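Local coordinates for lysosome-associated membrane glycoprotein 1 (Mus musculus, PDB 5GV0) that serves as a major glycoprotein of the lysosomal membrane, its membrane-proximal luminal domain probably taking part in assembly with other copies, at residues G14-A19 against N56-K61; P45-S50 against K65-E70; S139-A144 against D150-V155; T28-K31 against K35-T38; M91-P94 against T100-I103. One frame throughout, in Å; residues are numbered along the deposited sequence.

Contact 1: G14-A19 against N56-K61; sequences GTCLLA and NLVTLK. With NAG (2-acetamido-2-deoxy-beta-D-glucopyranose), chain E; SO4 (sulfate ion), chain C.
V58 sets CG1 anti to its backbone N (chi1 165°) and C16 turns SG to lie between its own N and carbonyl carbon (chi1 71°), which brings the sulfur up against both methyls of the valine. The closer approach is 3.9 Å, from C16 SG to V58 CG1. L17 joins from the next position: its CB also rests on V58 CG1, while its CD2 branch reaches further along the opposing strand and touches L60 CB at 3.6 Å, the two leucines crossing at about a right angle. Consecutive residues C16 and L17 can both point at the same partner strand because they form a classic beta bulge, both facing V9 of strand 5-11. The two strands belong to different sheets, packed face on in the interior of the LAMP domain, with axes 7.5 Å apart and crossing at -55°. F73 and V142 close around L17, and the disulfide from C16 to C53 ties strand 14-30 covalently to the loop between strands 48-52 and 57-64. At the start of 56-61 a sulfate ion, probably from the crystallisation liquor, is gripped by four N-H groups: O4 accepts from N56 N and L57 N, each at 2.8 Å, O2 accepts from N56 ND2, and I55 N adds a further bond. At the far end, K61 NZ bonds weakly to O7 of a protein-linked NAG.

Contact 2: P45-S50 against K65-E70; sequences PNDTSS and KNRALE
R67 meets D47 across the contact, at the end of a turn that begins with K65. That lysine folds back on its neighbour, NZ bonding N66 OD1 at 3.3 Å from above the carbonyl plane. N66 itself pairs its backbone with T92. At R67 the strand begins; CG stands anti to the backbone N (chi1 -176°), and bends at chi2 and chi3 then bring the guanidinium round to D47. The stronger bond of the salt bridge runs from R67 NH2 to D47 OD2, 2.6 Å long and fairly straight at 161°; NH1 adds a weak one to the same OD2, at 3.1 Å. The oxygen sits at the guanidinium edge, in its plane, yet is approached from well above the carboxylate plane, 69° out of it. The bridge passes across strand 57-64, which lies between 48-52 and 67-76 in the antiparallel sheet of the LAMP domain. That strand supplies V62 O as a second acceptor for R67 NH2. The carboxylate has further donors: S44 N bonds OD2 and N64 ND2 bonds OD1.

Contact 3: S139-A144 against D150-V155; sequences SVQVQA and DRFGSV
Q141 runs across one face of the F152 ring. CB starts outside the rim, 4.0 Å from F152 CZ. With chi1 at -175° the chain swings away from its own N, and CG stands over the middle of the ring, a CH-pi contact 3.6 Å from the centroid. Because the chain stays extended, CD continues to the rim, 3.5 Å from F152 CD2, and the amide stacks on the ring with the two planes 4° apart. OE1 stays above the ring plane but just outside the CD2-CE2 rim, while NE2, beyond the rim near CG, touches V155 CG2 at 3.4 Å; its hydrogen-bond partner is S118 OG. Strand 140-144 runs between strands 14-30 and 118-121 of the mixed sheet, and the loop 150-154 passes beside it on the way to strand 155-157, which pairs with the far side of 118-121. Two residues along, Q143 reaches the same loop with its CB at the edge of the F152 ring. Its OE1 accepts G153 N at 2.7 Å, in the carbonyl plane on a lone pair and almost straight at 171°. The other half of this buried amide is engaged as well: Q143 NE2 bonds K146 O and donates to a water that in turn donates to R151 O.

Contact 4: T28-K31 against K35-T38; sequences TYLK and KTVT
T28-K31 and K35-T38 are the facing ends of the beta hairpin formed by strands 14-30 and 36-42, far from the centre of the chain. Backbone bonding sets the antiparallel register. Y29 and V37 are the hydrogen-bonded pair, joined by Y29 N to V37 O and V37 N to Y29 O, both 2.9 Å. Next to the turn, K31 N gives a further bond to K35 O at 2.7 Å. T28 with T38 and L30 with T36 are non-hydrogen-bonded pairs, and CA-H...O contacts such as T28 CA to V37 O fill in between the N-H bonds.

One side-chain hydrogen bond is added on the face that carries the threonines: T28 OG1 and T38 OG1 lie 2.8 Å apart. Beside it, T28 CG2 and T36 CG2 press together at 3.5 Å, tighter than usual for two methyls, and L30 CD2 leans over T36 OG1.

The opposite face is apolar and aromatic. V37 CG1 sits over one face of the Y29 ring, a CH-pi contact 3.7 Å from the centroid and displaced toward the CE1-CZ rim. Both residues reach this pose with chi1 near +70°, which puts Y29 CG and V37 CG1 each between its backbone N and carbonyl carbon. The tyrosine OH bonds D95, in a loop outside the hairpin, and NE of R39, one residue on from T38. From the turn side, the aliphatic part of K31 crosses V37 at about a right angle, with K31 CG 3.7 Å from V37 CG1.

Contact 5: M91-P94 against T100-I103; sequences MTLP and TFSI
M91 and F101 exchange two backbone hydrogen bonds, M91 N to F101 O at 3.0 Å and F101 N to M91 O at 3.1 Å, as an antiparallel hydrogen-bonded pair. The neighbouring non-hydrogen-bonded pair, T92 with T100, adds a side-chain bond on the other face of the sheet. There the hydroxyls approach each other across the strands, with T92 OG1 2.9 Å from T100 OG1. T100 CA also directs its hydrogen at M91 O, giving that carbonyl a weak second contact.

Packing centres on the F101 ring. A chi1 of 60° turns it back over its own main chain and across the neighbouring strand. One face then lies above M91 O, which is offset toward the rim, while CZ meets M91 CB at 3.7 Å. The methionine chain runs on extended beside the ring and carries SD past it, 5.4 Å from the centroid and 61° off the normal, an oblique Met-aromatic contact. L93 comes in at the ring edge, its CD1 3.5 Å from F101 CE1. Further out, I27 of strand 14-30 packs on F101, and F41 of strand 36-42 touches M91 and L93, so the hairpin's inner face is applied to strands of the other sheet. The pairing is that of the beta hairpin of strands 81-92 and 100-105, within the antiparallel sheet of the LAMP domain.

In the fold
From the N terminus, the long strand 14-30 enters contact 1 at one end and contact 4 at the other, about 33 Å apart between centres. Contact 4 closes first, a short hairpin nested inside the long loop that contact 1 shuts. Contact 2 opens within that same loop but ends beyond it, so contacts 1 and 2 cross; strand 57-64 of contact 1 lies between the two strands of contact 2 in one sheet. Contact 5 follows in series, joined to contact 2 because strands 67-76 and 81-92 are neighbours. Contact 3 closes last, fixing the loop before strand 155-157 beside contact 1. Contact 1 joins the two sheets directly, and L93 touching Y29 between contacts 5 and 4 joins them again at the other end.

Contact 1: G14-A19 against N56-K61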
# COMPACT_ATOMS: atom_id res chain seq x y z
N GLY A 14 -18.51 -9.88 1.29
CA GLY A 14 -18.32 -8.95 2.38
C GLY A 14 -16.95 -8.30 2.37
O GLY A 14 -16.31 -8.19 1.33
N THR A 15 -16.51 -7.87 3.54
CA THR A 15 -15.26 -7.15 3.68
C THR A 15 -14.06 -8.04 3.38
O THR A 15 -13.93 -9.13 3.93
CB THR A 15 -15.13 -6.56 5.09
OG1 THR A 15 -16.20 -5.64 5.31
CG2 THR A 15 -13.82 -5.81 5.24
N CYS A 16 -13.18 -7.57 2.49
CA CYS A 16 -11.98 -8.33 2.15
C CYS A 16 -10.70 -7.56 2.45
O CYS A 16 -9.61 -8.09 2.29
CB CYS A 16 -12.00 -8.75 0.68
SG CYS A 16 -11.75 -7.39 -0.49
N LEU A 17 -10.82 -6.31 2.87
CA LEU A 17 -9.66 -5.55 3.30
C LEU A 17 -10.06 -4.54 4.35
O LEU A 17 -11.03 -3.80 4.16
CB LEU A 17 -8.99 -4.83 2.13
CG LEU A 17 -7.66 -4.11 2.42
CD1 LEU A 17 -6.49 -5.08 2.54
CD2 LEU A 17 -7.40 -3.09 1.33
N LEU A 18 -9.34 -4.55 5.47
CA LEU A 18 -9.41 -3.49 6.46
C LEU A 18 -8.02 -2.93 6.61
O LEU A 18 -7.05 -3.69 6.67
CB LEU A 18 -9.91 -4.00 7.80
CG LEU A 18 -11.35 -4.47 7.90
CD1 LEU A 18 -11.59 -5.04 9.28
CD2 LEU A 18 -12.30 -3.32 7.63
N ALA A 19 -7.91 -1.61 6.67
CA ALA A 19 -6.61 -1.01 6.88
C ALA A 19 -6.72 0.30 7.62
O ALA A 19 -7.64 1.09 7.40
CB ALA A 19 -5.89 -0.80 5.57
N ASN A 56 -7.74 -14.75 -4.67
CA ASN A 56 -6.30 -14.73 -4.96
C ASN A 56 -5.71 -13.33 -4.92
O ASN A 56 -4.52 -13.15 -4.64
CB ASN A 56 -6.00 -15.35 -6.33
CG ASN A 56 -6.41 -16.81 -6.41
OD1 ASN A 56 -5.89 -17.65 -5.69
ND2 ASN A 56 -7.35 -17.10 -7.30
N LEU A 57 -6.55 -12.34 -5.21
CA LEU A 57 -6.11 -10.96 -5.34
C LEU A 57 -7.08 -9.99 -4.69
O LEU A 57 -8.28 -10.00 -5.00
CB LEU A 57 -5.94 -10.59 -6.81
CG LEU A 57 -5.67 -9.11 -7.12
CD1 LEU A 57 -4.28 -8.72 -6.65
CD2 LEU A 57 -5.84 -8.83 -8.61
N VAL A 58 -6.56 -9.15 -3.81
CA VAL A 58 -7.33 -8.07 -3.19
C VAL A 58 -6.62 -6.76 -3.49
O VAL A 58 -5.40 -6.68 -3.35
CB VAL A 58 -7.46 -8.28 -1.66
CG1 VAL A 58 -7.92 -7.01 -0.97
CG2 VAL A 58 -8.41 -9.42 -1.37
N THR A 59 -7.36 -5.74 -3.92
CA THR A 59 -6.70 -4.48 -4.26
C THR A 59 -7.27 -3.30 -3.50
O THR A 59 -8.44 -3.30 -3.08
CB THR A 59 -6.81 -4.15 -5.77
OG1 THR A 59 -8.17 -3.84 -6.10
CG2 THR A 59 -6.31 -5.31 -6.62
N LEU A 60 -6.42 -2.30 -3.33
CA LEU A 60 -6.81 -1.00 -2.78
C LEU A 60 -6.19 0.08 -3.64
O LEU A 60 -4.97 0.09 -3.83
CB LEU A 60 -6.36 -0.86 -1.33
CG LEU A 60 -6.66 0.49 -0.67
CD1 LEU A 60 -8.16 0.66 -0.44
CD2 LEU A 60 -5.89 0.63 0.62
N LYS A 61 -7.01 0.99 -4.17
CA LYS A 61 -6.51 2.09 -4.98
C LYS A 61 -6.81 3.42 -4.31
O LYS A 61 -7.95 3.70 -3.94
CB LYS A 61 -7.11 2.06 -6.38
CG LYS A 61 -6.53 3.11 -7.31
CD LYS A 61 -7.20 3.09 -8.67
CE LYS A 61 -6.90 1.82 -9.45
NZ LYS A 61 -7.40 1.94 -10.85
C1 NAG E . -2.57 3.57 -14.81
C2 NAG E . -3.62 2.76 -14.06
C3 NAG E . -4.08 1.57 -14.91
C4 NAG E . -4.52 2.04 -16.29
C5 NAG E . -3.42 2.88 -16.93
C6 NAG E . -3.82 3.47 -18.26
C7 NAG E . -3.61 2.66 -11.61
C8 NAG E . -2.93 2.10 -10.40
N2 NAG E . -3.10 2.30 -12.79
O3 NAG E . -5.17 0.93 -14.26
O4 NAG E . -4.80 0.92 -17.12
O5 NAG E . -3.09 3.98 -16.07
O6 NAG E . -4.80 4.49 -18.10
O7 NAG E . -4.59 3.39 -11.52
S SO4 C . -9.51 -13.91 -7.82
O1 SO4 C . -10.57 -14.68 -7.19
O2 SO4 C . -8.63 -14.81 -8.55
O3 SO4 C . -10.09 -12.95 -8.76
O4 SO4 C . -8.76 -13.21 -6.78

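Contact 2: P45-S50 against K65-E70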
# COMPACT_ATOMS: atom_id res chain seq x y z
N PRO A 45 -5.56 11.80 3.42
CA PRO A 45 -6.91 11.40 3.83
C PRO A 45 -7.94 11.85 2.79
O PRO A 45 -9.01 11.24 2.66
CB PRO A 45 -7.10 12.14 5.17
CG PRO A 45 -6.10 13.25 5.13
CD PRO A 45 -4.93 12.70 4.40
N ASN A 46 -7.59 12.89 2.04
CA ASN A 46 -8.45 13.47 1.02
C ASN A 46 -8.56 12.64 -0.25
O ASN A 46 -9.45 12.86 -1.06
CB ASN A 46 -7.94 14.86 0.64
CG ASN A 46 -7.92 15.80 1.81
OD1 ASN A 46 -8.73 15.68 2.74
ND2 ASN A 46 -7.00 16.75 1.79
N ASP A 47 -7.64 11.70 -0.42
CA ASP A 47 -7.61 10.91 -1.64
C ASP A 47 -8.87 10.06 -1.80
O ASP A 47 -9.49 9.65 -0.82
CB ASP A 47 -6.39 9.99 -1.67
CG ASP A 47 -5.09 10.74 -1.80
OD1 ASP A 47 -5.11 11.94 -2.18
OD2 ASP A 47 -4.03 10.13 -1.53
N THR A 48 -9.23 9.82 -3.05
CA THR A 48 -10.33 8.93 -3.39
C THR A 48 -9.85 7.49 -3.24
O THR A 48 -8.81 7.14 -3.78
CB THR A 48 -10.80 9.17 -4.82
OG1 THR A 48 -11.34 10.50 -4.93
CG2 THR A 48 -11.86 8.16 -5.22
N SER A 49 -10.59 6.68 -2.51
CA SER A 49 -10.20 5.28 -2.37
C SER A 49 -11.29 4.30 -2.83
O SER A 49 -12.49 4.57 -2.75
CB SER A 49 -9.81 4.96 -0.92
OG SER A 49 -10.91 5.10 -0.05
N SER A 50 -10.83 3.16 -3.31
CA SER A 50 -11.70 2.10 -3.79
C SER A 50 -10.89 0.83 -3.78
O SER A 50 -9.70 0.86 -3.49
CB SER A 50 -12.23 2.40 -5.19
OG SER A 50 -11.17 2.45 -6.13
N LYS A 65 -6.05 13.78 -8.53
CA LYS A 65 -5.95 14.27 -9.91
C LYS A 65 -4.62 13.93 -10.58
O LYS A 65 -4.56 13.70 -11.78
CB LYS A 65 -6.19 15.78 -9.94
CG LYS A 65 -6.34 16.36 -11.34
CD LYS A 65 -6.67 17.84 -11.29
CE LYS A 65 -5.52 18.65 -10.72
NZ LYS A 65 -4.31 18.59 -11.59
N ASN A 66 -3.54 13.90 -9.79
CA ASN A 66 -2.20 13.75 -10.35
C ASN A 66 -1.53 12.41 -10.08
O ASN A 66 -0.40 12.19 -10.49
CB ASN A 66 -1.29 14.86 -9.83
CG ASN A 66 -1.57 16.20 -10.49
OD1 ASN A 66 -1.98 17.16 -9.83
ND2 ASN A 66 -1.34 16.27 -11.80
N ARG A 67 -2.24 11.51 -9.40
CA ARG A 67 -1.59 10.31 -8.89
C ARG A 67 -2.58 9.21 -8.58
O ARG A 67 -3.64 9.47 -8.01
CB ARG A 67 -0.79 10.66 -7.64
CG ARG A 67 0.03 9.52 -7.05
CD ARG A 67 -0.02 9.58 -5.54
NE ARG A 67 -1.26 9.01 -5.03
CZ ARG A 67 -1.96 9.49 -4.01
NH1 ARG A 67 -1.54 10.57 -3.35
NH2 ARG A 67 -3.07 8.89 -3.64
N ALA A 68 -2.23 7.98 -8.94
CA ALA A 68 -3.01 6.82 -8.53
C ALA A 68 -2.07 5.74 -8.02
O ALA A 68 -1.15 5.33 -8.72
CB ALA A 68 -3.86 6.30 -9.68
N LEU A 69 -2.31 5.30 -6.79
CA LEU A 69 -1.53 4.24 -6.17
C LEU A 69 -2.41 3.03 -5.93
O LEU A 69 -3.44 3.15 -5.27
CB LEU A 69 -0.95 4.71 -4.84
CG LEU A 69 -0.28 3.62 -3.99
CD1 LEU A 69 1.02 3.15 -4.63
CD2 LEU A 69 -0.04 4.10 -2.56
N GLU A 70 -2.00 1.87 -6.44
CA GLU A 70 -2.74 0.64 -6.15
C GLU A 70 -1.87 -0.35 -5.41
O GLU A 70 -0.74 -0.65 -5.83
CB GLU A 70 -3.30 -0.00 -7.42
CG GLU A 70 -4.17 -1.24 -7.11
CD GLU A 70 -4.83 -1.81 -8.34
OE1 GLU A 70 -4.11 -2.41 -9.16
OE2 GLU A 70 -6.06 -1.66 -8.49

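Contact 3: S139-A144 against D150-V155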
# COMPACT_ATOMS: atom_id res chain seq x y z
N SER A 139 3.11 3.72 9.41
CA SER A 139 2.49 2.83 10.40
C SER A 139 1.34 2.11 9.73
O SER A 139 0.81 2.58 8.73
CB SER A 139 2.01 3.61 11.63
OG SER A 139 0.89 4.40 11.31
N VAL A 140 0.96 0.96 10.28
CA VAL A 140 -0.04 0.16 9.60
C VAL A 140 -0.69 -0.86 10.51
O VAL A 140 -0.03 -1.50 11.34
CB VAL A 140 0.58 -0.57 8.38
CG1 VAL A 140 1.80 -1.40 8.81
CG2 VAL A 140 -0.44 -1.43 7.66
N GLN A 141 -2.00 -0.99 10.38
CA GLN A 141 -2.68 -2.22 10.74
C GLN A 141 -3.47 -2.62 9.51
O GLN A 141 -4.19 -1.79 8.94
CB GLN A 141 -3.57 -2.05 11.97
CG GLN A 141 -4.19 -3.38 12.43
CD GLN A 141 -4.79 -3.30 13.81
OE1 GLN A 141 -4.97 -2.22 14.38
NE2 GLN A 141 -5.12 -4.46 14.37
N VAL A 142 -3.31 -3.86 9.05
CA VAL A 142 -3.93 -4.26 7.79
C VAL A 142 -4.30 -5.73 7.80
O VAL A 142 -3.63 -6.57 8.41
CB VAL A 142 -3.00 -3.92 6.58
CG1 VAL A 142 -1.72 -4.74 6.62
CG2 VAL A 142 -3.74 -4.12 5.26
N GLN A 143 -5.40 -6.05 7.13
CA GLN A 143 -5.87 -7.42 7.04
C GLN A 143 -6.57 -7.64 5.70
O GLN A 143 -7.46 -6.87 5.33
CB GLN A 143 -6.81 -7.73 8.20
CG GLN A 143 -7.28 -9.19 8.25
CD GLN A 143 -8.01 -9.48 9.54
OE1 GLN A 143 -7.76 -8.84 10.56
NE2 GLN A 143 -8.93 -10.45 9.51
N ALA A 144 -6.15 -8.68 4.97
CA ALA A 144 -6.69 -8.97 3.65
C ALA A 144 -7.27 -10.38 3.59
O ALA A 144 -6.81 -11.29 4.30
CB ALA A 144 -5.60 -8.80 2.59
N ASP A 150 -16.45 -8.08 10.53
CA ASP A 150 -16.12 -6.74 10.05
C ASP A 150 -15.12 -5.97 10.93
O ASP A 150 -15.20 -4.75 11.07
CB ASP A 150 -17.41 -5.93 9.89
CG ASP A 150 -18.29 -6.47 8.78
OD1 ASP A 150 -17.81 -6.65 7.64
OD2 ASP A 150 -19.47 -6.72 9.05
N ARG A 151 -14.15 -6.69 11.49
CA ARG A 151 -13.15 -6.06 12.34
C ARG A 151 -11.82 -6.80 12.25
O ARG A 151 -11.79 -7.93 11.77
CB ARG A 151 -13.62 -6.02 13.79
CG ARG A 151 -13.80 -7.39 14.42
CD ARG A 151 -14.32 -7.23 15.83
NE ARG A 151 -14.54 -8.51 16.51
CZ ARG A 151 -14.99 -8.60 17.76
NH1 ARG A 151 -15.24 -7.49 18.44
NH2 ARG A 151 -15.17 -9.78 18.33
N PHE A 152 -10.75 -6.14 12.68
CA PHE A 152 -9.42 -6.76 12.68
C PHE A 152 -9.38 -7.99 13.55
O PHE A 152 -9.93 -7.99 14.65
CB PHE A 152 -8.35 -5.79 13.19
CG PHE A 152 -7.97 -4.70 12.23
CD1 PHE A 152 -7.51 -5.01 10.95
CD2 PHE A 152 -8.04 -3.37 12.61
CE1 PHE A 152 -7.14 -4.00 10.07
CE2 PHE A 152 -7.68 -2.35 11.73
CZ PHE A 152 -7.23 -2.67 10.46
N GLY A 153 -8.71 -9.03 13.05
CA GLY A 153 -8.38 -10.18 13.87
C GLY A 153 -7.21 -9.88 14.79
O GLY A 153 -6.66 -8.77 14.79
N SER A 154 -6.82 -10.88 15.57
CA SER A 154 -5.74 -10.70 16.53
C SER A 154 -4.45 -10.22 15.88
O SER A 154 -4.12 -10.60 14.75
CB SER A 154 -5.48 -12.01 17.27
OG SER A 154 -6.64 -12.38 17.98
N VAL A 155 -3.72 -9.39 16.61
CA VAL A 155 -2.58 -8.67 16.06
C VAL A 155 -1.29 -9.48 16.00
O VAL A 155 -0.87 -10.09 16.99
CB VAL A 155 -2.31 -7.39 16.89
CG1 VAL A 155 -0.96 -6.79 16.55
CG2 VAL A 155 -3.42 -6.38 16.67
O HOH W 1 -11.20 -10.63 11.28

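Contact 4: T28-K31 against K35-T38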
# COMPACT_ATOMS: atom_id res chain seq x y z
N THR A 28 12.46 9.43 -6.54
CA THR A 28 13.61 10.11 -7.09
C THR A 28 13.43 10.20 -8.60
O THR A 28 13.16 9.19 -9.24
CB THR A 28 14.91 9.38 -6.74
OG1 THR A 28 15.05 9.32 -5.32
CG2 THR A 28 16.11 10.09 -7.34
N TYR A 29 13.56 11.40 -9.17
CA TYR A 29 13.34 11.56 -10.60
C TYR A 29 14.14 12.70 -11.20
O TYR A 29 14.67 13.55 -10.49
CB TYR A 29 11.85 11.75 -10.89
CG TYR A 29 11.24 13.04 -10.39
CD1 TYR A 29 10.81 13.17 -9.07
CD2 TYR A 29 11.06 14.12 -11.24
CE1 TYR A 29 10.23 14.34 -8.62
CE2 TYR A 29 10.48 15.30 -10.80
CZ TYR A 29 10.07 15.40 -9.49
OH TYR A 29 9.49 16.56 -9.03
N LEU A 30 14.22 12.70 -12.53
CA LEU A 30 14.91 13.73 -13.29
C LEU A 30 13.97 14.87 -13.63
O LEU A 30 12.92 14.65 -14.24
CB LEU A 30 15.49 13.14 -14.58
CG LEU A 30 16.75 12.29 -14.46
CD1 LEU A 30 17.08 11.63 -15.79
CD2 LEU A 30 17.91 13.14 -13.97
N LYS A 31 14.35 16.09 -13.25
CA LYS A 31 13.57 17.27 -13.58
C LYS A 31 13.85 17.72 -15.01
O LYS A 31 14.76 17.20 -15.66
CB LYS A 31 13.87 18.41 -12.60
CG LYS A 31 13.60 18.06 -11.14
CD LYS A 31 13.60 19.29 -10.26
CE LYS A 31 14.94 19.99 -10.28
NZ LYS A 31 14.89 21.29 -9.54
N LYS A 35 18.29 17.91 -13.72
CA LYS A 35 18.79 17.60 -12.38
C LYS A 35 17.92 16.55 -11.70
O LYS A 35 16.72 16.46 -11.95
CB LYS A 35 18.87 18.86 -11.53
CG LYS A 35 19.86 19.88 -12.06
CD LYS A 35 19.64 21.24 -11.43
CE LYS A 35 20.38 22.32 -12.19
NZ LYS A 35 19.99 23.68 -11.73
N THR A 36 18.54 15.77 -10.82
CA THR A 36 17.84 14.74 -10.06
C THR A 36 17.29 15.33 -8.77
O THR A 36 17.97 16.11 -8.10
CB THR A 36 18.78 13.56 -9.74
OG1 THR A 36 19.25 12.98 -10.97
CG2 THR A 36 18.07 12.51 -8.93
N VAL A 37 16.06 14.96 -8.41
CA VAL A 37 15.47 15.40 -7.15
C VAL A 37 14.74 14.23 -6.48
O VAL A 37 14.27 13.32 -7.15
CB VAL A 37 14.50 16.59 -7.37
CG1 VAL A 37 13.22 16.14 -8.05
CG2 VAL A 37 14.20 17.28 -6.06
N THR A 38 14.68 14.26 -5.15
CA THR A 38 13.93 13.27 -4.39
C THR A 38 12.85 13.98 -3.59
O THR A 38 13.14 14.93 -2.86
CB THR A 38 14.85 12.48 -3.45
OG1 THR A 38 15.83 11.78 -4.24
CG2 THR A 38 14.06 11.47 -2.64

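Contact 5: M91-P94 against T100-I103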
# COMPACT_ATOMS: atom_id res chain seq x y z
N MET A 91 1.59 8.48 -12.13
CA MET A 91 1.80 9.81 -11.60
C MET A 91 2.09 10.84 -12.68
O MET A 91 2.70 10.53 -13.70
CB MET A 91 2.94 9.78 -10.59
CG MET A 91 3.00 11.00 -9.69
SD MET A 91 4.06 10.68 -8.28
CE MET A 91 3.44 11.91 -7.13
N THR A 92 1.65 12.07 -12.44
CA THR A 92 2.07 13.19 -13.28
C THR A 92 2.86 14.19 -12.42
O THR A 92 2.35 14.70 -11.43
CB THR A 92 0.87 13.88 -13.94
OG1 THR A 92 0.27 12.99 -14.88
CG2 THR A 92 1.33 15.14 -14.67
N LEU A 93 4.11 14.42 -12.80
CA LEU A 93 4.96 15.39 -12.14
C LEU A 93 5.29 16.51 -13.12
O LEU A 93 6.11 16.32 -14.02
CB LEU A 93 6.25 14.75 -11.63
CG LEU A 93 6.16 13.69 -10.53
CD1 LEU A 93 7.49 12.97 -10.38
CD2 LEU A 93 5.76 14.32 -9.22
N PRO A 94 4.64 17.68 -12.95
CA PRO A 94 4.77 18.79 -13.89
C PRO A 94 6.21 19.22 -14.17
O PRO A 94 6.49 19.61 -15.30
CB PRO A 94 3.98 19.91 -13.21
CG PRO A 94 2.99 19.21 -12.36
CD PRO A 94 3.72 18.00 -11.85
N THR A 100 4.51 12.36 -17.17
CA THR A 100 3.53 11.31 -16.90
C THR A 100 4.17 9.94 -17.08
O THR A 100 4.71 9.63 -18.14
CB THR A 100 2.30 11.46 -17.80
OG1 THR A 100 1.62 12.68 -17.46
CG2 THR A 100 1.35 10.29 -17.60
N PHE A 101 4.11 9.14 -16.02
CA PHE A 101 4.81 7.86 -16.00
C PHE A 101 4.11 6.86 -15.09
O PHE A 101 3.20 7.21 -14.34
CB PHE A 101 6.25 8.05 -15.54
CG PHE A 101 6.35 8.63 -14.17
CD1 PHE A 101 6.38 10.00 -13.99
CD2 PHE A 101 6.39 7.81 -13.05
CE1 PHE A 101 6.46 10.55 -12.73
CE2 PHE A 101 6.46 8.36 -11.78
CZ PHE A 101 6.50 9.73 -11.62
N SER A 102 4.57 5.61 -15.16
CA SER A 102 4.11 4.56 -14.26
C SER A 102 5.31 3.81 -13.71
O SER A 102 6.32 3.67 -14.39
CB SER A 102 3.17 3.59 -14.97
OG SER A 102 1.94 4.20 -15.29
N ILE A 103 5.19 3.35 -12.47
CA ILE A 103 6.18 2.48 -11.84
C ILE A 103 5.42 1.34 -11.18
O ILE A 103 4.41 1.57 -10.52
CB ILE A 103 7.04 3.20 -10.79
CG1 ILE A 103 7.79 4.38 -11.42
CG2 ILE A 103 8.01 2.21 -10.14
CD1 ILE A 103 8.38 5.34 -10.39